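PDB 2OKX: rhamnosidase B from Bacillus sp., which hydrolyses terminal alpha-L-rhamnose residues from glycosides as a family 78 glycoside hydrolase, an inverting enzyme family. Local coordinates for residues 224-229 against 234-239; 276-281 against 288-293; 551-556 against 866-871. All coordinates share one frame; numbering follows the deposited sequence.

Contact 1. Residues 224-229 against 234-239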
loop_
_atom_site.group_PDB
_atom_site.type_symbol
_atom_site.label_atom_id
_atom_site.label_comp_id
_atom_site.label_asym_id
_atom_site.label_seq_id
_atom_site.Cartn_x
_atom_site.Cartn_y
_atom_site.Cartn_z
ATOM N N ASP A 224 15.149 -1.537 14.087
ATOM C CA ASP A 224 15.119 -0.645 12.939
ATOM C C ASP A 224 16.585 -0.363 12.617
ATOM O O ASP A 224 17.153 0.653 13.029
ATOM C CB ASP A 224 14.379 0.648 13.272
ATOM C CG ASP A 224 14.131 1.505 12.048
ATOM O OD1 ASP A 224 13.214 2.351 12.089
ATOM O OD2 ASP A 224 14.857 1.339 11.045
ATOM N N LEU A 225 17.196 -1.299 11.900
ATOM C CA LEU A 225 18.598 -1.196 11.522
ATOM C C LEU A 225 18.876 -0.027 10.586
ATOM O O LEU A 225 19.964 0.544 10.611
ATOM C CB LEU A 225 19.056 -2.507 10.879
ATOM C CG LEU A 225 19.058 -3.727 11.802
ATOM C CD1 LEU A 225 19.435 -4.979 11.018
ATOM C CD2 LEU A 225 20.033 -3.498 12.949
ATOM N N ARG A 226 17.894 0.330 9.764
ATOM C CA ARG A 226 18.052 1.440 8.827
ATOM C C ARG A 226 18.339 2.744 9.573
ATOM O O ARG A 226 19.320 3.431 9.284
ATOM C CB ARG A 226 16.783 1.594 7.976
ATOM C CG ARG A 226 16.748 2.832 7.074
ATOM C CD ARG A 226 15.357 2.993 6.469
ATOM N NE ARG A 226 15.143 4.289 5.828
ATOM C CZ ARG A 226 15.529 4.596 4.592
ATOM N NH1 ARG A 226 15.285 5.807 4.103
ATOM N NH2 ARG A 226 16.149 3.698 3.844
ATOM N N ASN A 227 17.486 3.083 10.535
ATOM C CA ASN A 227 17.666 4.312 11.294
ATOM C C ASN A 227 18.813 4.211 12.310
ATOM O O ASN A 227 19.377 5.227 12.717
ATOM C CB ASN A 227 16.358 4.706 12.002
ATOM C CG ASN A 227 15.252 5.115 11.027
ATOM O OD1 ASN A 227 15.491 5.316 9.831
ATOM N ND2 ASN A 227 14.036 5.255 11.544
ATOM N N GLN A 228 19.163 2.991 12.708
ATOM C CA GLN A 228 20.250 2.789 13.663
ATOM C C GLN A 228 21.622 2.940 12.997
ATOM O O GLN A 228 22.526 3.563 13.561
ATOM C CB GLN A 228 20.139 1.403 14.312
ATOM C CG GLN A 228 21.421 0.899 14.994
ATOM C CD GLN A 228 21.815 1.699 16.231
ATOM O OE1 GLN A 228 22.902 1.506 16.788
ATOM N NE2 GLN A 228 20.936 2.593 16.667
ATOM N N MET A 229 21.767 2.376 11.799
ATOM C CA MET A 229 23.027 2.433 11.061
ATOM C C MET A 229 23.230 3.725 10.266
ATOM O O MET A 229 24.366 4.129 10.018
ATOM C CB MET A 229 23.138 1.230 10.119
ATOM C CG MET A 229 23.101 -0.117 10.820
ATOM S SD MET A 229 24.389 -0.311 12.078
ATOM C CE MET A 229 25.800 -0.759 11.070
ATOM N N VAL A 234 16.144 8.947 8.552
ATOM C CA VAL A 234 14.799 9.225 9.059
ATOM C C VAL A 234 14.141 10.361 8.278
ATOM O O VAL A 234 12.914 10.497 8.266
ATOM C CB VAL A 234 14.821 9.642 10.552
ATOM C CG1 VAL A 234 15.364 8.509 11.410
ATOM C CG2 VAL A 234 15.661 10.912 10.725
ATOM N N ASN A 235 14.958 11.175 7.618
ATOM C CA ASN A 235 14.446 12.316 6.869
ATOM C C ASN A 235 14.010 12.051 5.431
ATOM O O ASN A 235 13.545 12.962 4.749
ATOM C CB ASN A 235 15.475 13.446 6.905
ATOM C CG ASN A 235 15.766 13.910 8.318
ATOM O OD1 ASN A 235 14.860 14.313 9.048
ATOM N ND2 ASN A 235 17.030 13.847 8.714
ATOM N N HIS A 236 14.157 10.817 4.963
ATOM C CA HIS A 236 13.740 10.487 3.604
ATOM C C HIS A 236 13.334 9.024 3.530
ATOM O O HIS A 236 13.516 8.278 4.488
ATOM C CB HIS A 236 14.869 10.754 2.602
ATOM C CG HIS A 236 16.038 9.834 2.758
ATOM N ND1 HIS A 236 17.172 10.181 3.460
ATOM C CD2 HIS A 236 16.232 8.565 2.331
ATOM C CE1 HIS A 236 18.015 9.164 3.460
ATOM N NE2 HIS A 236 17.469 8.170 2.782
ATOM N N ALA A 237 12.789 8.614 2.388
ATOM C CA ALA A 237 12.356 7.235 2.213
ATOM C C ALA A 237 13.064 6.568 1.045
ATOM O O ALA A 237 12.507 5.683 0.396
ATOM C CB ALA A 237 10.844 7.180 2.012
ATOM N N ASN A 238 14.286 7.011 0.761
ATOM C CA ASN A 238 15.069 6.416 -0.310
ATOM C C ASN A 238 15.820 5.241 0.287
ATOM O O ASN A 238 16.085 5.209 1.487
ATOM C CB ASN A 238 16.094 7.406 -0.871
ATOM C CG ASN A 238 15.454 8.609 -1.515
ATOM O OD1 ASN A 238 14.560 8.478 -2.354
ATOM N ND2 ASN A 238 15.920 9.796 -1.141
ATOM N N PRO A 239 16.152 4.246 -0.538
ATOM C CA PRO A 239 16.887 3.097 -0.017
ATOM C C PRO A 239 18.285 3.542 0.409
ATOM O O PRO A 239 18.873 4.422 -0.216
ATOM C CB PRO A 239 16.962 2.157 -1.218
ATOM C CG PRO A 239 15.744 2.501 -2.009
ATOM C CD PRO A 239 15.697 4.004 -1.918
#

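Contact 2. Residues 276-281 against 288-293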
loop_
_atom_site.group_PDB
_atom_site.type_symbol
_atom_site.label_atom_id
_atom_site.label_comp_id
_atom_site.label_asym_id
_atom_site.label_seq_id
_atom_site.Cartn_x
_atom_site.Cartn_y
_atom_site.Cartn_z
ATOM N N VAL A 276 33.514 -17.963 15.011
ATOM C CA VAL A 276 33.375 -19.042 14.038
ATOM C C VAL A 276 32.116 -18.871 13.189
ATOM O O VAL A 276 31.015 -18.695 13.716
ATOM C CB VAL A 276 33.316 -20.421 14.729
ATOM C CG1 VAL A 276 33.199 -21.521 13.682
ATOM C CG2 VAL A 276 34.561 -20.633 15.582
ATOM N N LEU A 277 32.289 -18.922 11.874
ATOM C CA LEU A 277 31.178 -18.776 10.941
ATOM C C LEU A 277 30.287 -20.013 10.977
ATOM O O LEU A 277 30.756 -21.133 10.780
ATOM C CB LEU A 277 31.720 -18.549 9.524
ATOM C CG LEU A 277 30.776 -18.337 8.331
ATOM C CD1 LEU A 277 30.097 -19.645 7.966
ATOM C CD2 LEU A 277 29.754 -17.260 8.656
ATOM N N GLN A 278 29.001 -19.806 11.237
ATOM C CA GLN A 278 28.044 -20.905 11.290
ATOM C C GLN A 278 27.654 -21.258 9.859
ATOM O O GLN A 278 27.003 -20.470 9.172
ATOM C CB GLN A 278 26.812 -20.484 12.090
ATOM C CG GLN A 278 27.128 -19.963 13.493
ATOM C CD GLN A 278 27.931 -20.952 14.315
ATOM O OE1 GLN A 278 29.153 -20.838 14.432
ATOM N NE2 GLN A 278 27.250 -21.938 14.878
ATOM N N THR A 279 28.055 -22.445 9.416
ATOM C CA THR A 279 27.785 -22.879 8.051
ATOM C C THR A 279 26.503 -23.670 7.850
ATOM O O THR A 279 26.070 -23.854 6.716
ATOM C CB THR A 279 28.946 -23.733 7.503
ATOM O OG1 THR A 279 29.043 -24.947 8.256
ATOM C CG2 THR A 279 30.263 -22.976 7.605
ATOM N N GLU A 280 25.897 -24.143 8.934
ATOM C CA GLU A 280 24.671 -24.920 8.817
ATOM C C GLU A 280 23.457 -24.196 9.386
ATOM O O GLU A 280 23.551 -23.498 10.395
ATOM C CB GLU A 280 24.830 -26.274 9.514
ATOM C CG GLU A 280 26.014 -27.093 9.021
ATOM C CD GLU A 280 26.008 -27.282 7.517
ATOM O OE1 GLU A 280 25.014 -27.823 6.984
ATOM O OE2 GLU A 280 27.001 -26.890 6.865
ATOM N N TRP A 281 22.314 -24.371 8.732
ATOM C CA TRP A 281 21.081 -23.738 9.171
ATOM C C TRP A 281 19.872 -24.376 8.502
ATOM O O TRP A 281 20.009 -25.170 7.568
ATOM C CB TRP A 281 21.118 -22.235 8.860
ATOM C CG TRP A 281 21.232 -21.915 7.391
ATOM C CD1 TRP A 281 20.244 -22.005 6.449
ATOM C CD2 TRP A 281 22.405 -21.472 6.699
ATOM N NE1 TRP A 281 20.731 -21.646 5.214
ATOM C CE2 TRP A 281 22.054 -21.314 5.337
ATOM C CE3 TRP A 281 23.722 -21.195 7.094
ATOM C CZ2 TRP A 281 22.973 -20.889 4.370
ATOM C CZ3 TRP A 281 24.634 -20.773 6.131
ATOM C CH2 TRP A 281 24.254 -20.624 4.784
ATOM N N ARG A 288 15.378 -18.215 8.562
ATOM C CA ARG A 288 16.578 -18.992 8.816
ATOM C C ARG A 288 16.746 -19.205 10.310
ATOM O O ARG A 288 16.503 -18.298 11.109
ATOM C CB ARG A 288 17.819 -18.303 8.240
ATOM C CG ARG A 288 19.081 -19.143 8.406
ATOM C CD ARG A 288 20.292 -18.521 7.726
ATOM N NE ARG A 288 20.198 -18.557 6.269
ATOM C CZ ARG A 288 21.184 -18.199 5.452
ATOM N NH1 ARG A 288 22.343 -17.780 5.951
ATOM N NH2 ARG A 288 21.014 -18.256 4.135
ATOM N N TYR A 289 17.140 -20.420 10.678
ATOM C CA TYR A 289 17.362 -20.771 12.076
ATOM C C TYR A 289 18.695 -21.505 12.214
ATOM O O TYR A 289 19.027 -22.366 11.403
ATOM C CB TYR A 289 16.231 -21.668 12.596
ATOM C CG TYR A 289 14.852 -21.094 12.367
ATOM C CD1 TYR A 289 14.205 -21.257 11.139
ATOM C CD2 TYR A 289 14.225 -20.332 13.345
ATOM C CE1 TYR A 289 12.971 -20.670 10.894
ATOM C CE2 TYR A 289 12.988 -19.737 13.111
ATOM C CZ TYR A 289 12.369 -19.909 11.880
ATOM O OH TYR A 289 11.163 -19.296 11.632
ATOM N N TYR A 290 19.455 -21.147 13.241
ATOM C CA TYR A 290 20.743 -21.785 13.492
ATOM C C TYR A 290 20.670 -22.546 14.806
ATOM O O TYR A 290 20.081 -22.066 15.776
ATOM C CB TYR A 290 21.869 -20.751 13.603
ATOM C CG TYR A 290 22.209 -20.013 12.331
ATOM C CD1 TYR A 290 21.418 -18.959 11.873
ATOM C CD2 TYR A 290 23.352 -20.344 11.604
ATOM C CE1 TYR A 290 21.768 -18.246 10.718
ATOM C CE2 TYR A 290 23.706 -19.644 10.457
ATOM C CZ TYR A 290 22.916 -18.598 10.019
ATOM O OH TYR A 290 23.289 -17.905 8.888
ATOM N N SER A 291 21.273 -23.728 14.830
ATOM C CA SER A 291 21.305 -24.550 16.031
ATOM C C SER A 291 22.706 -24.424 16.616
ATOM O O SER A 291 23.695 -24.644 15.916
ATOM C CB SER A 291 21.012 -26.013 15.686
ATOM O OG SER A 291 20.933 -26.801 16.863
ATOM N N LEU A 292 22.792 -24.059 17.891
ATOM C CA LEU A 292 24.089 -23.899 18.540
ATOM C C LEU A 292 24.214 -24.820 19.746
ATOM O O LEU A 292 23.420 -24.740 20.678
ATOM C CB LEU A 292 24.279 -22.449 18.998
ATOM C CG LEU A 292 23.975 -21.331 17.997
ATOM C CD1 LEU A 292 24.210 -19.983 18.657
ATOM C CD2 LEU A 292 24.845 -21.482 16.762
ATOM N N ASN A 293 25.212 -25.695 19.717
ATOM C CA ASN A 293 25.458 -26.617 20.820
ATOM C C ASN A 293 26.571 -25.975 21.641
ATOM O O ASN A 293 27.753 -26.225 21.410
ATOM C CB ASN A 293 25.897 -27.976 20.272
ATOM C CG ASN A 293 26.021 -29.028 21.353
ATOM O OD1 ASN A 293 25.140 -29.167 22.207
ATOM N ND2 ASN A 293 27.111 -29.786 21.317
HETATM O O HOH W 1 25.926 -17.886 8.492
HETATM O O HOH W 2 22.599 -24.702 12.636
#

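Contact 3. Residues 551-556 against 866-871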
loop_
_atom_site.group_PDB
_atom_site.type_symbol
_atom_site.label_atom_id
_atom_site.label_comp_id
_atom_site.label_asym_id
_atom_site.label_seq_id
_atom_site.Cartn_x
_atom_site.Cartn_y
_atom_site.Cartn_z
ATOM N N GLU A 551 -16.519 -10.282 -9.608
ATOM C CA GLU A 551 -16.753 -10.054 -8.190
ATOM C C GLU A 551 -15.447 -9.744 -7.444
ATOM O O GLU A 551 -15.373 -8.772 -6.702
ATOM C CB GLU A 551 -17.432 -11.292 -7.591
ATOM C CG GLU A 551 -17.991 -11.115 -6.195
ATOM C CD GLU A 551 -19.116 -10.095 -6.135
ATOM O OE1 GLU A 551 -19.966 -10.076 -7.052
ATOM O OE2 GLU A 551 -19.152 -9.320 -5.160
ATOM N N ILE A 552 -14.407 -10.551 -7.638
ATOM C CA ILE A 552 -13.163 -10.265 -6.930
ATOM C C ILE A 552 -12.471 -9.025 -7.488
ATOM O O ILE A 552 -11.759 -8.329 -6.763
ATOM C CB ILE A 552 -12.180 -11.472 -6.932
ATOM C CG1 ILE A 552 -11.708 -11.801 -8.344
ATOM C CG2 ILE A 552 -12.854 -12.677 -6.295
ATOM C CD1 ILE A 552 -10.604 -12.861 -8.369
ATOM N N SER A 553 -12.689 -8.733 -8.769
ATOM C CA SER A 553 -12.089 -7.545 -9.369
ATOM C C SER A 553 -12.709 -6.297 -8.742
ATOM O O SER A 553 -12.022 -5.312 -8.474
ATOM C CB SER A 553 -12.318 -7.526 -10.888
ATOM O OG SER A 553 -11.588 -8.559 -11.538
ATOM N N ARG A 554 -14.017 -6.343 -8.514
ATOM C CA ARG A 554 -14.726 -5.219 -7.912
ATOM C C ARG A 554 -14.253 -5.038 -6.464
ATOM O O ARG A 554 -13.994 -3.919 -6.017
ATOM C CB ARG A 554 -16.236 -5.490 -7.939
ATOM C CG ARG A 554 -17.138 -4.284 -7.676
ATOM C CD ARG A 554 -17.876 -4.375 -6.343
ATOM N NE ARG A 554 -18.629 -5.620 -6.154
ATOM C CZ ARG A 554 -19.891 -5.835 -6.523
ATOM N NH1 ARG A 554 -20.450 -7.015 -6.283
ATOM N NH2 ARG A 554 -20.604 -4.889 -7.120
ATOM N N HIS A 555 -14.145 -6.139 -5.729
ATOM C CA HIS A 555 -13.715 -6.054 -4.337
ATOM C C HIS A 555 -12.284 -5.526 -4.220
ATOM O O HIS A 555 -11.981 -4.718 -3.344
ATOM C CB HIS A 555 -13.824 -7.419 -3.655
ATOM C CG HIS A 555 -13.655 -7.355 -2.171
ATOM N ND1 HIS A 555 -14.426 -6.537 -1.373
ATOM C CD2 HIS A 555 -12.791 -7.985 -1.340
ATOM C CE1 HIS A 555 -14.043 -6.665 -0.115
ATOM N NE2 HIS A 555 -13.053 -7.538 -0.068
ATOM N N THR A 556 -11.406 -5.980 -5.108
ATOM C CA THR A 556 -10.013 -5.539 -5.091
ATOM C C THR A 556 -9.938 -4.021 -5.283
ATOM O O THR A 556 -9.189 -3.325 -4.600
ATOM C CB THR A 556 -9.204 -6.198 -6.222
ATOM O OG1 THR A 556 -9.312 -7.622 -6.121
ATOM C CG2 THR A 556 -7.729 -5.792 -6.132
ATOM N N ALA A 866 -7.177 -5.830 -11.565
ATOM C CA ALA A 866 -8.630 -6.013 -11.678
ATOM C C ALA A 866 -9.231 -5.872 -13.080
ATOM O O ALA A 866 -10.410 -5.534 -13.225
ATOM C CB ALA A 866 -9.344 -5.054 -10.712
ATOM N N ALA A 867 -8.433 -6.160 -14.102
ATOM C CA ALA A 867 -8.874 -6.060 -15.495
ATOM C C ALA A 867 -10.305 -6.513 -15.824
ATOM O O ALA A 867 -11.036 -5.798 -16.512
ATOM C CB ALA A 867 -7.887 -6.800 -16.401
ATOM N N PRO A 868 -10.724 -7.703 -15.351
ATOM C CA PRO A 868 -12.087 -8.158 -15.662
ATOM C C PRO A 868 -13.179 -7.143 -15.323
ATOM O O PRO A 868 -14.208 -7.086 -16.000
ATOM C CB PRO A 868 -12.216 -9.448 -14.850
ATOM C CG PRO A 868 -10.792 -9.960 -14.821
ATOM C CD PRO A 868 -10.014 -8.703 -14.530
ATOM N N GLY A 869 -12.952 -6.351 -14.278
ATOM C CA GLY A 869 -13.931 -5.353 -13.874
ATOM C C GLY A 869 -14.173 -4.306 -14.948
ATOM O O GLY A 869 -15.201 -3.626 -14.952
ATOM N N TYR A 870 -13.220 -4.175 -15.863
ATOM C CA TYR A 870 -13.333 -3.218 -16.956
ATOM C C TYR A 870 -13.717 -3.903 -18.266
ATOM O O TYR A 870 -14.661 -3.486 -18.929
ATOM C CB TYR A 870 -12.007 -2.481 -17.147
ATOM C CG TYR A 870 -11.929 -1.641 -18.413
ATOM C CD1 TYR A 870 -12.594 -0.415 -18.510
ATOM C CD2 TYR A 870 -11.175 -2.070 -19.501
ATOM C CE1 TYR A 870 -12.507 0.369 -19.672
ATOM C CE2 TYR A 870 -11.080 -1.302 -20.664
ATOM C CZ TYR A 870 -11.747 -0.085 -20.741
ATOM O OH TYR A 870 -11.629 0.672 -21.885
ATOM N N PHE A 871 -12.995 -4.962 -18.632
ATOM C CA PHE A 871 -13.258 -5.633 -19.900
ATOM C C PHE A 871 -14.575 -6.373 -20.065
ATOM O O PHE A 871 -15.107 -6.424 -21.175
ATOM C CB PHE A 871 -12.095 -6.569 -20.263
ATOM C CG PHE A 871 -10.813 -5.842 -20.540
ATOM C CD1 PHE A 871 -9.874 -5.651 -19.532
ATOM C CD2 PHE A 871 -10.585 -5.267 -21.787
ATOM C CE1 PHE A 871 -8.730 -4.892 -19.756
ATOM C CE2 PHE A 871 -9.446 -4.506 -22.024
ATOM C CZ PHE A 871 -8.516 -4.315 -21.007
#

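Contact 1. Residues 224-229 against 234-239
R226 reaches from the short helix 225-229 across to the backbone of 236-239 and lays the edge of its guanidinium against two carbonyls. NH1 and NH2 both donate to N238 O, each at 2.8 Å, an end-on grip in which two nitrogens share one acceptor, so each bond is bent to 141°. NH1 also donates to H236 O at 3.1 Å; this donor stands above the carbonyl plane, although both oxygens lie close to the plane of the guanidinium. The chain gets there by running extended from CG to NE, with CG opposite the backbone N (chi1 173°). Three bonds in or near its plane fix how the group is turned, and a fourth, from NH2 to D309 O, ties it to strand 297-309.

On the next residue of the helix, the amide of N227 lies against V234, CG meeting CG1 at 3.4 Å, while its OD1 is taken by S233 OG. The helix start behind them is capped by D224, whose OD2 accepts from N227 N at 3.2 Å in an almost straight bond (173°); OD1 of the same carboxylate forms a salt bridge with R20. N238 in turn uses its side chain on S623 and E347.

The contact folds the loop leading into strand 240-252 back onto helix 225-229, whose L225 and M229 pack on strands 240-252 and 297-309.

Contact 2. Residues 276-281 against 288-293
W281 and R288 lie flat on each other: the guanidinium is stacked over one face of the indole, centres 3.6 Å apart and planes only 11° from parallel. R288 CZ comes to 3.2 Å of W281 CE2 and also stands over the face of the five-membered ring as a cation-pi contact, to which CD adds a CH-pi contact. The aliphatic part leaves the strand with CG opposite the backbone N, then bends at chi3 (-70°), which swings the guanidinium over the indole. Beside it, W281 CB rests over the centre of the Y290 ring, 4.0 Å from the centroid. Q278 CB touches Y290 CD2 at 3.5 Å.

In the next shell, R288 NH1 donates to Y290 OH at 3.1 Å, with the oxygen in the guanidinium plane and the bond nearly straight (163°), so the hydroxyl and the indole face together set how the group is turned. The same hydroxyl shares a water with Q278 O. A second water donates to E280 O and accepts from S291 N, joining the two backbones where no direct hydrogen bond does. Cutting R288 back to an alanine would probably strip the W281 indole of its stacked cation and leave the Y290 hydroxyl without its guanidinium donor.

The chain crosses here over the end strand 288-294 of a five-stranded antiparallel sheet, whose backbone pairs with strand 256-262. Q278 pairs through its backbone with V271 of strand 271-273, which belongs with strand 276-277 to a second antiparallel sheet and is also touched by Y290 and L292, so the contact joins the two sheets.

Contact 3. Residues 551-556 against 866-871
S553 carries the contact, its side chain set against the start of helix 868-876. Two residues earlier, E551 makes no contact with 866-871; its OE2 takes R554 NH1 in a salt bridge of 2.9 Å. The oxygen lies in the guanidinium plane, and the bond is nearly straight at 169°. The pair links successive turns of the helix, and R554 also packs on V590 of helix 577-590. I552 sends its side chain to L832 of helix 817-833, while its carbonyl receives both the backbone N and the hydroxyl of T556.

At S553, OG is opposite the carbonyl carbon (chi1 -68°), which lets it bond back to T549 O, and it also lies against the proline ring. It meets P868 CD at 3.4 Å and CB at 3.5 Å, a purely van der Waals contact for this oxygen. S553 CB reaches G869 N at 3.6 Å, and the methyl of A866 comes up to S553 O at 3.5 Å, with the two CB atoms 3.9 Å apart. A side chain on G869 would point toward S553, so its absence lets the two backbones come close. T556 also faces 866-871, but its hydroxyl is held by I552 O at 2.6 Å and by C839 N.

No hydrogen bond joins the two segments: a serine, an alanine, a proline and a glycine meet at short range, and every residue that touches is buried. A866 also packs on V586 of helix 577-590, and P868 on Y828 of helix 817-833. Such close contact between helices far apart in sequence fits the (alpha/alpha)6 barrel of the six-hairpin glycosidase domain, as in family 78 rhamnosidases, here joining its early helix 544-559 to its late helix 868-876.

In the fold
The contacts follow one another along the chain. Contacts 1 and 2 belong to the same D2 domain, with centres about 29 Å apart and nearest atoms about 13 Å apart; both are local, bringing together pieces of chain fewer than ten residues apart around its antiparallel sheets. Contact 3 belongs to the six-hairpin glycosidase domain and brings together pieces over 300 residues apart. Its centre lies about 37 Å from that of contact 1, across the centre of the chain, and about 47 Å from that of contact 2. The three thus sample a multidomain enzyme: two short fold-backs in a beta-rich domain and one long-range joint within the helical barrel. Through N238 and S623, contact 1 also touches the barrel.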